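Local coordinates for protein inactive dihydroorotase-like domain (Chaetomium thermophilum, PDB 5NNL) that is catalytically inactive and folds as an alpha/beta barrel of the amidohydrolase type, with additional antiparallel strands attached to it, at residues Gly8-Ala13 with Asn267-Phe272; Ser77-Ser82 with Ser97-Phe102; Pro127-Ala132 with Arg150-Ala155; Lys174-Val179 with Ile212-Ser217. One frame throughout, in Å; residues are numbered along the deposited sequence.

Contacts 2, 3 and 4 follow one another along the chain, each pairing two neighbouring parallel strands, and all three fall within the long loop closed by contact 1. They illustrate how an alpha/beta barrel is built from successive parallel strands: the centres of contacts 2 and 3 lie about 10 Å apart and those of contacts 3 and 4 about 9 Å, with strand 98-100 beside 128-130 and strand 151-153 beside 175-180. Contact 1 brings helix 257-271 against the first strand, 3-11, about 10 Å centre to centre from contact 4 but about 19 Å from contact 2, and thus joins early and late parts of the chain. Contacts 3 and 4 are tied by His152, which bonds to Thr176 and Asp178.

Contact 1 (Gly8-Ala13 with Asn267-Phe272); sequences GLINIA and NPKEIF
The ring of Phe272 meets Ile12 obliquely, with Ile12 CD1 3.7 Å from Phe272 CE1. In the plane of the ring, at its edge, lies the carbonyl oxygen of Pro268, which also accepts Phe272 N, so the turn that ends the helix helps to place the aromatic group. A further neighbour is His152, whose ring packs edge-to-face with that of Phe272.

Ile12 reaches this ring with both branches. Its CG1 sits between the backbone N and the carbonyl carbon (chi1 58°), which brings CD1 to the CE1 and CZ side of the ring, while CG2 fits between Pro268 CB at 3.7 Å and Phe272 CD1 at 3.8 Å. Ile10, which also points toward the helix, continues the apolar seam: Ile10 CG2 approaches Pro268 CB at 4.0 Å, and the Ile10 side chain crosses that of Lys269 at about a right angle, Ile10 CD1 touching Lys269 CB at 3.9 Å. Beyond that the lysine chain runs on extended and away, to a salt bridge with Asp276.

No hydrogen bond joins the two segments; the Asn11 side chain instead holds its own chain. Asn11 OD1 accepts from Ala13 N at 3.2 Å in an Asx turn, the donor standing above the carbonyl plane, which probably helps to hold the corner at Ile12; it also takes Ile218 N. The end of helix 257-271 lies near Ser97, Pro127 and Arg150, where three strands begin, consistent with a helix end closing the N-terminal end of an alpha/beta barrel.

Contact 2 (Ser77-Ser82 with Ser97-Phe102); sequences SITATS and SLFIPF
Two successive parallel strands of the barrel, 73-79 and 98-100, are joined by helix 85-89 into a beta-alpha-beta unit, and their pairing sets Ile78 beside Leu98 and Thr79 beside Phe99. Phe99 N gives a nearly straight bond to Ile78 O (2.8 Å, 172°), and Ala80 N answers with one to Phe99 O at 2.7 Å; where the strands start, the bond from Ile78 N to Ser97 O is weak.

That same carbonyl is gripped a second time. Ser77 OG donates to Ser97 O at 2.8 Å from well above the carbonyl plane, a position it reaches because the hydroxyl is swung away from its own backbone N (chi1 -174°). Ser77 OG also lies 2.6 Å from Ser97 OG. Arg43 adds a hydrogen bond to Ser97 OG and a weak one to Ser77 OG, so this buried pair of hydroxyls is tied to a charged neighbour on an adjoining strand.

As in other alpha/beta barrels, one face of the strands looks to the surrounding helices: Ile78 and Leu98 both touch Ile88 of helix 85-89. Between the strands, Leu98 CD1 bends back over the backbone to 3.3 Å from Ile78 O and meets Ile78 CG2 as well. Ala80 CB rests against Leu98 CD1 and, at 3.9 Å, Ile100 CG1.

On the face of Thr79 and Phe99, the Thr79 side chain crosses Pro101 at about a right angle, its CG2 3.6 Å from Pro101 CD, and approaches the Phe99 ring obliquely. Pro101 N lies over one face of that ring, displaced toward its rim, while Thr79 OG1 turns to Ile53 O.

Contact 3 (Pro127-Ala132 with Arg150-Ala155); sequences PIITDA and RIHVSA
Thr130 O receives two hydrogens from the neighbouring strand: Ser154 N bonds to it at 2.8 Å, almost head-on, and Val153 CA makes a CA-H...O contact at 3.3 Å. One residue pair back the pattern is reversed, with His152 O accepting from Thr130 N at 2.9 Å and from Ile129 CA at 3.2 Å. His152 N, in turn, donates to Ile128 O at 3.0 Å, in the carbonyl plane. The three N-H...O bonds thus alternate in direction between the strands.

The two strands, 29° apart in direction, are consecutive parallel members of the alpha/beta barrel, connected by helix 134-146 in a beta-alpha-beta unit. Ile151, Thr130 and Val153 are turned to that helix. Ile151 CD1 meets Ile128 CG2 at 3.7 Å, and also Thr130 CG2. Thr130 sends its methyl this way because OG1 stands opposite the backbone N (chi1 177°), where it accepts from Ala132 N at 2.9 Å in an ST turn and bonds to Ile100 O of the next strand.

On the other face lies His152, its ring edge toward Ile129: CD2 of the histidine is 4.1 Å from Ile129 CD1, which lies near the ring plane. The same methyl touches Ser154 CB, so Ile129 forms an apolar wall beside two polar side chains. Both ring nitrogens of His152 have partners on strand 175-180, ND1 with Thr176 OG1 and NE2 with Asp178 OD1, which fixes the turn of the ring. Ser154 OG shares Asp178 OD1 with it, and Ala155 N bonds to Asp178 OD2.

Contact 4 (Lys174-Val179 with Ile212-Ser217); sequences KVTCDV and IIDVFS
Strands 175-179 and 215-217 run parallel, 39° apart in direction, with Asp178 opposite Val215 at 4.5 Å between their CA atoms; Cys177 O takes both Asp214 N and, weakly, Val215 N. Asp214 returns the bond through its side chain. Its OD2 accepts Cys177 N at 3.1 Å with the lone pair directed away from OD1, and a salt bridge to Lys169 grips the same oxygen. The carboxylate thereby extends the pairing where strand 215-217 has yet to begin.

Asp178 CB packs on Val215 CB at 3.7 Å. With CG lodged between the backbone N and the carbonyl carbon (chi1 69°), Asp178 OD2 receives Ser217 OG at 3.0 Å from above the carboxylate plane. Its other oxygen, OD1, is held from strand 151-153 by His152, so the group links three strands.

Val179 divides its methyls: CG1 crosses toward Ile213 CD1 at 3.6 Å, while CG2 meets the edge of the Phe216 ring in its plane, 3.7 Å from Phe216 CD1. Asp178, Val215 and Ser217 all touch Ile12, just past strand 3-11, side-chain contacts that bring the last parallel strand up to the first, consistent with closure of an alpha/beta barrel.

Contact 1 (Gly8-Ala13 with Asn267-Phe272)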
loop_
_atom_site.group_PDB
_atom_site.type_symbol
_atom_site.label_atom_id
_atom_site.label_comp_id
_atom_site.label_asym_id
_atom_site.label_seq_id
_atom_site.Cartn_x
_atom_site.Cartn_y
_atom_site.Cartn_z
ATOM N N GLY A 8 -14.355 7.345 0.071
ATOM C CA GLY A 8 -13.580 6.321 0.740
ATOM C C GLY A 8 -12.222 6.177 0.089
ATOM O O GLY A 8 -12.125 6.155 -1.142
ATOM N N LEU A 9 -11.165 6.099 0.889
ATOM C CA LEU A 9 -9.808 6.105 0.362
ATOM C C LEU A 9 -9.289 4.682 0.193
ATOM O O LEU A 9 -9.872 3.710 0.682
ATOM C CB LEU A 9 -8.878 6.920 1.270
ATOM C CG LEU A 9 -9.242 8.403 1.417
ATOM C CD1 LEU A 9 -8.295 9.090 2.396
ATOM C CD2 LEU A 9 -9.231 9.126 0.065
ATOM N N ILE A 10 -8.166 4.574 -0.513
ATOM C CA ILE A 10 -7.634 3.298 -0.968
ATOM C C ILE A 10 -6.166 3.213 -0.583
ATOM O O ILE A 10 -5.382 4.116 -0.899
ATOM C CB ILE A 10 -7.810 3.126 -2.488
ATOM C CG1 ILE A 10 -9.297 3.186 -2.850
ATOM C CG2 ILE A 10 -7.184 1.815 -2.960
ATOM C CD1 ILE A 10 -9.587 3.136 -4.344
ATOM N N ASN A 11 -5.799 2.140 0.111
ATOM C CA ASN A 11 -4.406 1.817 0.404
ATOM C C ASN A 11 -4.053 0.550 -0.364
ATOM O O ASN A 11 -4.552 -0.535 -0.046
ATOM C CB ASN A 11 -4.176 1.620 1.901
ATOM C CG ASN A 11 -2.766 1.149 2.211
ATOM O OD1 ASN A 11 -1.830 1.424 1.459
ATOM N ND2 ASN A 11 -2.609 0.425 3.308
ATOM N N ILE A 12 -3.194 0.685 -1.380
ATOM C CA ILE A 12 -2.855 -0.460 -2.223
ATOM C C ILE A 12 -1.797 -1.372 -1.622
ATOM O O ILE A 12 -1.356 -2.310 -2.297
ATOM C CB ILE A 12 -2.362 -0.011 -3.611
ATOM C CG1 ILE A 12 -1.140 0.901 -3.475
ATOM C CG2 ILE A 12 -3.469 0.705 -4.343
ATOM C CD1 ILE A 12 -0.298 0.977 -4.717
ATOM N N ALA A 13 -1.368 -1.132 -0.386
ATOM C CA ALA A 13 -0.358 -1.982 0.248
ATOM C C ALA A 13 -0.601 -1.923 1.756
ATOM O O ALA A 13 -0.045 -1.074 2.455
ATOM C CB ALA A 13 1.056 -1.545 -0.111
ATOM N N ASN A 267 -6.282 7.585 -8.691
ATOM C CA ASN A 267 -5.248 6.835 -9.408
ATOM C C ASN A 267 -5.164 5.390 -8.955
ATOM O O ASN A 267 -5.128 4.496 -9.824
ATOM C CB ASN A 267 -3.909 7.559 -9.274
ATOM C CG ASN A 267 -3.930 8.907 -9.930
ATOM O OD1 ASN A 267 -4.811 9.198 -10.739
ATOM N ND2 ASN A 267 -2.970 9.744 -9.587
ATOM N N PRO A 268 -5.115 5.064 -7.662
ATOM C CA PRO A 268 -5.096 3.644 -7.277
ATOM C C PRO A 268 -6.303 2.878 -7.780
ATOM O O PRO A 268 -6.206 1.673 -8.041
ATOM C CB PRO A 268 -5.050 3.685 -5.741
ATOM C CG PRO A 268 -5.407 5.079 -5.356
ATOM C CD PRO A 268 -5.014 5.957 -6.492
ATOM N N LYS A 269 -7.440 3.552 -7.932
ATOM C CA LYS A 269 -8.649 2.882 -8.386
ATOM C C LYS A 269 -8.527 2.450 -9.844
ATOM O O LYS A 269 -8.949 1.347 -10.208
ATOM C CB LYS A 269 -9.833 3.822 -8.180
ATOM C CG LYS A 269 -11.189 3.258 -8.510
ATOM C CD LYS A 269 -12.252 4.297 -8.164
ATOM C CE LYS A 269 -13.633 3.908 -8.634
ATOM N NZ LYS A 269 -14.615 4.955 -8.225
ATOM N N GLU A 270 -7.941 3.298 -10.689
ATOM C CA GLU A 270 -7.828 2.968 -12.105
ATOM C C GLU A 270 -6.709 1.966 -12.359
ATOM O O GLU A 270 -6.880 1.023 -13.140
ATOM C CB GLU A 270 -7.588 4.237 -12.920
ATOM C CG GLU A 270 -7.866 4.083 -14.404
ATOM C CD GLU A 270 -6.805 4.740 -15.262
ATOM O OE1 GLU A 270 -5.747 4.112 -15.483
ATOM O OE2 GLU A 270 -7.026 5.889 -15.702
ATOM N N ILE A 271 -5.562 2.154 -11.704
ATOM C CA ILE A 271 -4.407 1.292 -11.940
ATOM C C ILE A 271 -4.726 -0.146 -11.557
ATOM O O ILE A 271 -4.323 -1.093 -12.244
ATOM C CB ILE A 271 -3.188 1.833 -11.170
ATOM C CG1 ILE A 271 -2.723 3.150 -11.798
ATOM C CG2 ILE A 271 -2.050 0.822 -11.152
ATOM C CD1 ILE A 271 -1.808 3.969 -10.916
ATOM N N PHE A 272 -5.453 -0.335 -10.460
ATOM C CA PHE A 272 -5.760 -1.668 -9.966
ATOM C C PHE A 272 -7.185 -2.102 -10.287
ATOM O O PHE A 272 -7.644 -3.122 -9.763
ATOM C CB PHE A 272 -5.493 -1.735 -8.463
ATOM C CG PHE A 272 -4.029 -1.761 -8.123
ATOM C CD1 PHE A 272 -3.328 -0.583 -7.930
ATOM C CD2 PHE A 272 -3.348 -2.966 -8.025
ATOM C CE1 PHE A 272 -1.976 -0.604 -7.630
ATOM C CE2 PHE A 272 -1.997 -2.994 -7.726
ATOM C CZ PHE A 272 -1.310 -1.811 -7.528
#

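Contact 2 (Ser77-Ser82 with Ser97-Phe102)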
loop_
_atom_site.group_PDB
_atom_site.type_symbol
_atom_site.label_atom_id
_atom_site.label_comp_id
_atom_site.label_asym_id
_atom_site.label_seq_id
_atom_site.Cartn_x
_atom_site.Cartn_y
_atom_site.Cartn_z
ATOM N N SER A 77 -3.755 -10.697 -2.924
ATOM C CA SER A 77 -2.758 -10.705 -3.978
ATOM C C SER A 77 -1.900 -11.942 -3.769
ATOM O O SER A 77 -2.016 -12.631 -2.753
ATOM C CB SER A 77 -1.925 -9.418 -3.963
ATOM O OG SER A 77 -1.041 -9.345 -5.071
ATOM N N ILE A 78 -1.032 -12.225 -4.737
ATOM C CA ILE A 78 -0.217 -13.433 -4.699
ATOM C C ILE A 78 1.207 -13.110 -5.133
ATOM O O ILE A 78 1.424 -12.311 -6.049
ATOM C CB ILE A 78 -0.823 -14.543 -5.580
ATOM C CG1 ILE A 78 -0.021 -15.830 -5.422
ATOM C CG2 ILE A 78 -0.890 -14.105 -7.046
ATOM C CD1 ILE A 78 -0.875 -17.088 -5.574
ATOM N N THR A 79 2.170 -13.753 -4.475
ATOM C CA THR A 79 3.588 -13.524 -4.711
ATOM C C THR A 79 4.133 -14.471 -5.770
ATOM O O THR A 79 3.832 -15.669 -5.768
ATOM C CB THR A 79 4.380 -13.731 -3.420
ATOM O OG1 THR A 79 3.664 -13.156 -2.323
ATOM C CG2 THR A 79 5.754 -13.097 -3.516
ATOM N N ALA A 80 4.959 -13.929 -6.656
ATOM C CA ALA A 80 5.643 -14.743 -7.643
ATOM C C ALA A 80 6.890 -15.372 -7.036
ATOM O O ALA A 80 7.541 -14.800 -6.157
ATOM C CB ALA A 80 6.024 -13.901 -8.862
ATOM N N THR A 81 7.217 -16.568 -7.518
ATOM C CA THR A 81 8.436 -17.265 -7.132
ATOM C C THR A 81 9.046 -17.852 -8.397
ATOM O O THR A 81 8.612 -17.553 -9.515
ATOM C CB THR A 81 8.171 -18.347 -6.072
ATOM O OG1 THR A 81 7.446 -19.437 -6.656
ATOM C CG2 THR A 81 7.391 -17.784 -4.889
ATOM N N SER A 82 10.059 -18.703 -8.210
ATOM C CA SER A 82 10.797 -19.263 -9.339
ATOM C C SER A 82 9.958 -20.270 -10.124
ATOM O O SER A 82 10.056 -20.338 -11.355
ATOM C CB SER A 82 12.083 -19.921 -8.837
ATOM O OG SER A 82 12.019 -20.213 -7.453
ATOM N N SER A 97 -4.196 -8.958 -8.061
ATOM C CA SER A 97 -2.903 -8.487 -8.541
ATOM C C SER A 97 -1.842 -9.554 -8.311
ATOM O O SER A 97 -1.973 -10.408 -7.430
ATOM C CB SER A 97 -2.488 -7.201 -7.830
ATOM O OG SER A 97 -2.206 -7.475 -6.470
ATOM N N LEU A 98 -0.770 -9.461 -9.094
ATOM C CA LEU A 98 0.406 -10.306 -8.930
ATOM C C LEU A 98 1.572 -9.465 -8.434
ATOM O O LEU A 98 1.913 -8.446 -9.046
ATOM C CB LEU A 98 0.783 -10.987 -10.248
ATOM C CG LEU A 98 2.122 -11.732 -10.264
ATOM C CD1 LEU A 98 2.111 -12.847 -9.236
ATOM C CD2 LEU A 98 2.420 -12.284 -11.652
ATOM N N PHE A 99 2.186 -9.898 -7.337
ATOM C CA PHE A 99 3.354 -9.236 -6.777
ATOM C C PHE A 99 4.615 -10.010 -7.153
ATOM O O PHE A 99 4.716 -11.210 -6.872
ATOM C CB PHE A 99 3.233 -9.123 -5.257
ATOM C CG PHE A 99 4.403 -8.444 -4.606
ATOM C CD1 PHE A 99 4.729 -7.135 -4.923
ATOM C CD2 PHE A 99 5.174 -9.112 -3.671
ATOM C CE1 PHE A 99 5.805 -6.508 -4.320
ATOM C CE2 PHE A 99 6.251 -8.491 -3.068
ATOM C CZ PHE A 99 6.567 -7.188 -3.393
ATOM N N ILE A 100 5.559 -9.323 -7.773
ATOM C CA ILE A 100 6.817 -9.924 -8.216
ATOM C C ILE A 100 7.957 -9.267 -7.461
ATOM O O ILE A 100 8.449 -8.205 -7.851
ATOM C CB ILE A 100 7.008 -9.778 -9.736
ATOM C CG1 ILE A 100 5.821 -10.386 -10.483
ATOM C CG2 ILE A 100 8.310 -10.456 -10.154
ATOM C CD1 ILE A 100 5.907 -10.272 -11.991
ATOM N N PRO A 101 8.428 -9.872 -6.373
ATOM C CA PRO A 101 9.696 -9.455 -5.781
ATOM C C PRO A 101 10.845 -10.259 -6.366
ATOM O O PRO A 101 10.693 -11.415 -6.765
ATOM C CB PRO A 101 9.491 -9.774 -4.296
ATOM C CG PRO A 101 8.643 -11.045 -4.333
ATOM C CD PRO A 101 7.816 -10.982 -5.614
ATOM N N PHE A 102 12.016 -9.631 -6.421
ATOM C CA PHE A 102 13.176 -10.288 -7.010
ATOM C C PHE A 102 14.010 -11.067 -5.998
ATOM O O PHE A 102 14.874 -11.852 -6.407
ATOM C CB PHE A 102 14.056 -9.261 -7.722
ATOM C CG PHE A 102 13.651 -9.007 -9.144
ATOM C CD1 PHE A 102 14.402 -9.513 -10.188
ATOM C CD2 PHE A 102 12.515 -8.272 -9.436
ATOM C CE1 PHE A 102 14.038 -9.284 -11.496
ATOM C CE2 PHE A 102 12.142 -8.039 -10.744
ATOM C CZ PHE A 102 12.906 -8.546 -11.778
#

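Contact 3 (Pro127-Ala132 with Arg150-Ala155)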
loop_
_atom_site.group_PDB
_atom_site.type_symbol
_atom_site.label_atom_id
_atom_site.label_comp_id
_atom_site.label_asym_id
_atom_site.label_seq_id
_atom_site.Cartn_x
_atom_site.Cartn_y
_atom_site.Cartn_z
ATOM N N PRO A 127 -3.576 -6.520 -12.894
ATOM C CA PRO A 127 -2.389 -5.744 -12.505
ATOM C C PRO A 127 -1.219 -6.602 -12.043
ATOM O O PRO A 127 -1.389 -7.661 -11.435
ATOM C CB PRO A 127 -2.905 -4.863 -11.361
ATOM C CG PRO A 127 -4.361 -4.741 -11.609
ATOM C CD PRO A 127 -4.783 -6.058 -12.185
ATOM N N ILE A 128 -0.013 -6.109 -12.336
ATOM C CA ILE A 128 1.236 -6.658 -11.818
ATOM C C ILE A 128 1.961 -5.559 -11.056
ATOM O O ILE A 128 2.071 -4.426 -11.536
ATOM C CB ILE A 128 2.135 -7.217 -12.942
ATOM C CG1 ILE A 128 1.441 -8.395 -13.633
ATOM C CG2 ILE A 128 3.496 -7.646 -12.378
ATOM C CD1 ILE A 128 2.204 -8.971 -14.822
ATOM N N ILE A 129 2.474 -5.904 -9.878
ATOM C CA ILE A 129 3.124 -4.953 -8.987
ATOM C C ILE A 129 4.468 -5.532 -8.566
ATOM O O ILE A 129 4.586 -6.737 -8.320
ATOM C CB ILE A 129 2.239 -4.634 -7.759
ATOM C CG1 ILE A 129 3.035 -3.884 -6.686
ATOM C CG2 ILE A 129 1.645 -5.906 -7.180
ATOM C CD1 ILE A 129 2.181 -3.362 -5.537
ATOM N N THR A 130 5.485 -4.674 -8.496
ATOM C CA THR A 130 6.832 -5.097 -8.146
ATOM C C THR A 130 7.487 -4.061 -7.246
ATOM O O THR A 130 7.158 -2.874 -7.296
ATOM C CB THR A 130 7.708 -5.303 -9.392
ATOM O OG1 THR A 130 9.037 -5.649 -8.988
ATOM C CG2 THR A 130 7.748 -4.039 -10.252
ATOM N N ASP A 131 8.425 -4.527 -6.418
ATOM C CA ASP A 131 9.293 -3.651 -5.643
ATOM C C ASP A 131 10.729 -3.676 -6.162
ATOM O O ASP A 131 11.660 -3.339 -5.422
ATOM C CB ASP A 131 9.253 -4.031 -4.160
ATOM C CG ASP A 131 9.756 -5.437 -3.898
ATOM O OD1 ASP A 131 10.017 -6.178 -4.871
ATOM O OD2 ASP A 131 9.892 -5.802 -2.712
ATOM N N ALA A 132 10.920 -4.063 -7.422
ATOM C CA ALA A 132 12.256 -4.168 -7.995
ATOM C C ALA A 132 12.970 -2.821 -7.957
ATOM O O ALA A 132 12.344 -1.759 -8.020
ATOM C CB ALA A 132 12.177 -4.673 -9.438
ATOM N N ARG A 150 0.833 -3.316 -18.585
ATOM C CA ARG A 150 1.062 -2.373 -17.501
ATOM C C ARG A 150 1.958 -2.984 -16.430
ATOM O O ARG A 150 1.970 -4.199 -16.221
ATOM C CB ARG A 150 -0.265 -1.943 -16.870
ATOM C CG ARG A 150 -1.285 -1.400 -17.860
ATOM C CD ARG A 150 -2.593 -1.028 -17.172
ATOM N NE ARG A 150 -2.434 0.104 -16.257
ATOM C CZ ARG A 150 -3.131 1.240 -16.300
ATOM N NH1 ARG A 150 -4.078 1.439 -17.210
ATOM N NH2 ARG A 150 -2.882 2.192 -15.411
ATOM N N ILE A 151 2.708 -2.120 -15.750
ATOM C CA ILE A 151 3.517 -2.509 -14.600
ATOM C C ILE A 151 3.444 -1.396 -13.565
ATOM O O ILE A 151 3.495 -0.211 -13.908
ATOM C CB ILE A 151 4.982 -2.791 -14.995
ATOM C CG1 ILE A 151 5.791 -3.274 -13.789
ATOM C CG2 ILE A 151 5.621 -1.553 -15.585
ATOM C CD1 ILE A 151 5.417 -4.657 -13.307
ATOM N N HIS A 152 3.329 -1.779 -12.294
ATOM C CA HIS A 152 3.288 -0.833 -11.186
ATOM C C HIS A 152 4.456 -1.105 -10.252
ATOM O O HIS A 152 4.672 -2.248 -9.837
ATOM C CB HIS A 152 1.973 -0.932 -10.409
ATOM C CG HIS A 152 1.858 0.069 -9.300
ATOM N ND1 HIS A 152 1.467 1.373 -9.515
ATOM C CD2 HIS A 152 2.102 -0.038 -7.973
ATOM C CE1 HIS A 152 1.462 2.023 -8.365
ATOM N NE2 HIS A 152 1.844 1.190 -7.414
ATOM N N VAL A 153 5.196 -0.051 -9.915
ATOM C CA VAL A 153 6.382 -0.145 -9.070
ATOM C C VAL A 153 6.045 0.439 -7.707
ATOM O O VAL A 153 5.585 1.582 -7.610
ATOM C CB VAL A 153 7.579 0.587 -9.699
ATOM C CG1 VAL A 153 8.824 0.406 -8.842
ATOM C CG2 VAL A 153 7.829 0.086 -11.113
ATOM N N SER A 154 6.306 -0.329 -6.658
ATOM C CA SER A 154 5.857 0.010 -5.318
ATOM C C SER A 154 7.024 0.426 -4.432
ATOM O O SER A 154 8.163 -0.008 -4.621
ATOM C CB SER A 154 5.125 -1.173 -4.682
ATOM O OG SER A 154 4.438 -0.773 -3.508
ATOM N N ALA A 155 6.714 1.278 -3.457
ATOM C CA ALA A 155 7.666 1.716 -2.438
ATOM C C ALA A 155 8.955 2.247 -3.065
ATOM O O ALA A 155 10.064 1.927 -2.635
ATOM C CB ALA A 155 7.966 0.583 -1.454
#

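Contact 4 (Lys174-Val179 with Ile212-Ser217)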
loop_
_atom_site.group_PDB
_atom_site.type_symbol
_atom_site.label_atom_id
_atom_site.label_comp_id
_atom_site.label_asym_id
_atom_site.label_seq_id
_atom_site.Cartn_x
_atom_site.Cartn_y
_atom_site.Cartn_z
ATOM N N LYS A 174 4.022 1.764 -20.195
ATOM C CA LYS A 174 2.849 1.737 -19.317
ATOM C C LYS A 174 3.276 1.403 -17.887
ATOM O O LYS A 174 3.032 0.313 -17.365
ATOM C CB LYS A 174 1.821 0.730 -19.818
ATOM C CG LYS A 174 1.366 0.926 -21.256
ATOM C CD LYS A 174 -0.006 0.294 -21.466
ATOM C CE LYS A 174 -0.173 -0.294 -22.857
ATOM N NZ LYS A 174 0.215 0.659 -23.930
ATOM N N VAL A 175 3.914 2.374 -17.238
ATOM C CA VAL A 175 4.402 2.194 -15.877
ATOM C C VAL A 175 3.752 3.225 -14.965
ATOM O O VAL A 175 3.574 4.388 -15.343
ATOM C CB VAL A 175 5.944 2.280 -15.802
ATOM C CG1 VAL A 175 6.443 3.582 -16.360
ATOM C CG2 VAL A 175 6.428 2.084 -14.370
ATOM N N THR A 176 3.384 2.781 -13.765
ATOM C CA THR A 176 2.960 3.655 -12.682
ATOM C C THR A 176 3.748 3.274 -11.437
ATOM O O THR A 176 4.423 2.243 -11.403
ATOM C CB THR A 176 1.449 3.551 -12.417
ATOM O OG1 THR A 176 1.121 2.223 -11.991
ATOM C CG2 THR A 176 0.658 3.886 -13.673
ATOM N N CYS A 177 3.678 4.112 -10.404
ATOM C CA CYS A 177 4.450 3.828 -9.203
ATOM C C CYS A 177 3.810 4.475 -7.987
ATOM O O CYS A 177 2.979 5.379 -8.100
ATOM C CB CYS A 177 5.897 4.319 -9.332
ATOM S SG CYS A 177 6.054 6.117 -9.462
ATOM N N ASP A 178 4.231 4.004 -6.814
ATOM C CA ASP A 178 3.854 4.622 -5.555
ATOM C C ASP A 178 5.081 4.792 -4.673
ATOM O O ASP A 178 6.134 4.194 -4.907
ATOM C CB ASP A 178 2.787 3.806 -4.796
ATOM C CG ASP A 178 3.314 2.484 -4.265
ATOM O OD1 ASP A 178 3.000 1.433 -4.864
ATOM O OD2 ASP A 178 4.033 2.491 -3.241
ATOM N N VAL A 179 4.932 5.649 -3.667
ATOM C CA VAL A 179 5.881 5.751 -2.570
ATOM C C VAL A 179 5.106 5.553 -1.279
ATOM O O VAL A 179 3.933 5.926 -1.172
ATOM C CB VAL A 179 6.639 7.102 -2.545
ATOM C CG1 VAL A 179 7.229 7.414 -3.905
ATOM C CG2 VAL A 179 5.734 8.229 -2.092
ATOM N N ILE A 212 5.239 12.492 -11.144
ATOM C CA ILE A 212 5.559 11.150 -11.615
ATOM C C ILE A 212 4.976 10.091 -10.693
ATOM O O ILE A 212 4.703 8.967 -11.127
ATOM C CB ILE A 212 7.087 10.995 -11.739
ATOM C CG1 ILE A 212 7.659 12.041 -12.703
ATOM C CG2 ILE A 212 7.476 9.570 -12.155
ATOM C CD1 ILE A 212 6.929 12.162 -14.028
ATOM N N ILE A 213 4.790 10.413 -9.420
ATOM C CA ILE A 213 4.273 9.453 -8.454
ATOM C C ILE A 213 2.756 9.421 -8.584
ATOM O O ILE A 213 2.082 10.435 -8.377
ATOM C CB ILE A 213 4.713 9.818 -7.030
ATOM C CG1 ILE A 213 6.237 9.990 -6.981
ATOM C CG2 ILE A 213 4.268 8.749 -6.045
ATOM C CD1 ILE A 213 6.762 10.561 -5.687
ATOM N N ASP A 214 2.218 8.258 -8.942
ATOM C CA ASP A 214 0.791 8.111 -9.192
ATOM C C ASP A 214 -0.003 7.824 -7.927
ATOM O O ASP A 214 -1.164 8.237 -7.830
ATOM C CB ASP A 214 0.558 6.986 -10.208
ATOM C CG ASP A 214 1.285 7.229 -11.519
ATOM O OD1 ASP A 214 0.874 8.133 -12.278
ATOM O OD2 ASP A 214 2.293 6.537 -11.777
ATOM N N VAL A 215 0.604 7.152 -6.945
ATOM C CA VAL A 215 -0.118 6.614 -5.800
ATOM C C VAL A 215 0.707 6.778 -4.531
ATOM O O VAL A 215 1.936 6.672 -4.544
ATOM C CB VAL A 215 -0.462 5.121 -6.017
ATOM C CG1 VAL A 215 -1.118 4.515 -4.776
ATOM C CG2 VAL A 215 -1.351 4.948 -7.233
ATOM N N PHE A 216 0.012 7.028 -3.423
ATOM C CA PHE A 216 0.585 6.894 -2.092
ATOM C C PHE A 216 0.113 5.580 -1.487
ATOM O O PHE A 216 -1.058 5.213 -1.616
ATOM C CB PHE A 216 0.169 8.047 -1.175
ATOM C CG PHE A 216 0.855 9.356 -1.465
ATOM C CD1 PHE A 216 2.201 9.407 -1.784
ATOM C CD2 PHE A 216 0.146 10.540 -1.396
ATOM C CE1 PHE A 216 2.818 10.615 -2.038
ATOM C CE2 PHE A 216 0.759 11.747 -1.647
ATOM C CZ PHE A 216 2.091 11.789 -1.967
ATOM N N SER A 217 1.025 4.876 -0.828
ATOM C CA SER A 217 0.680 3.673 -0.091
ATOM C C SER A 217 1.197 3.802 1.331
ATOM O O SER A 217 2.021 4.663 1.641
ATOM C CB SER A 217 1.261 2.408 -0.743
ATOM O OG SER A 217 2.670 2.374 -0.614
#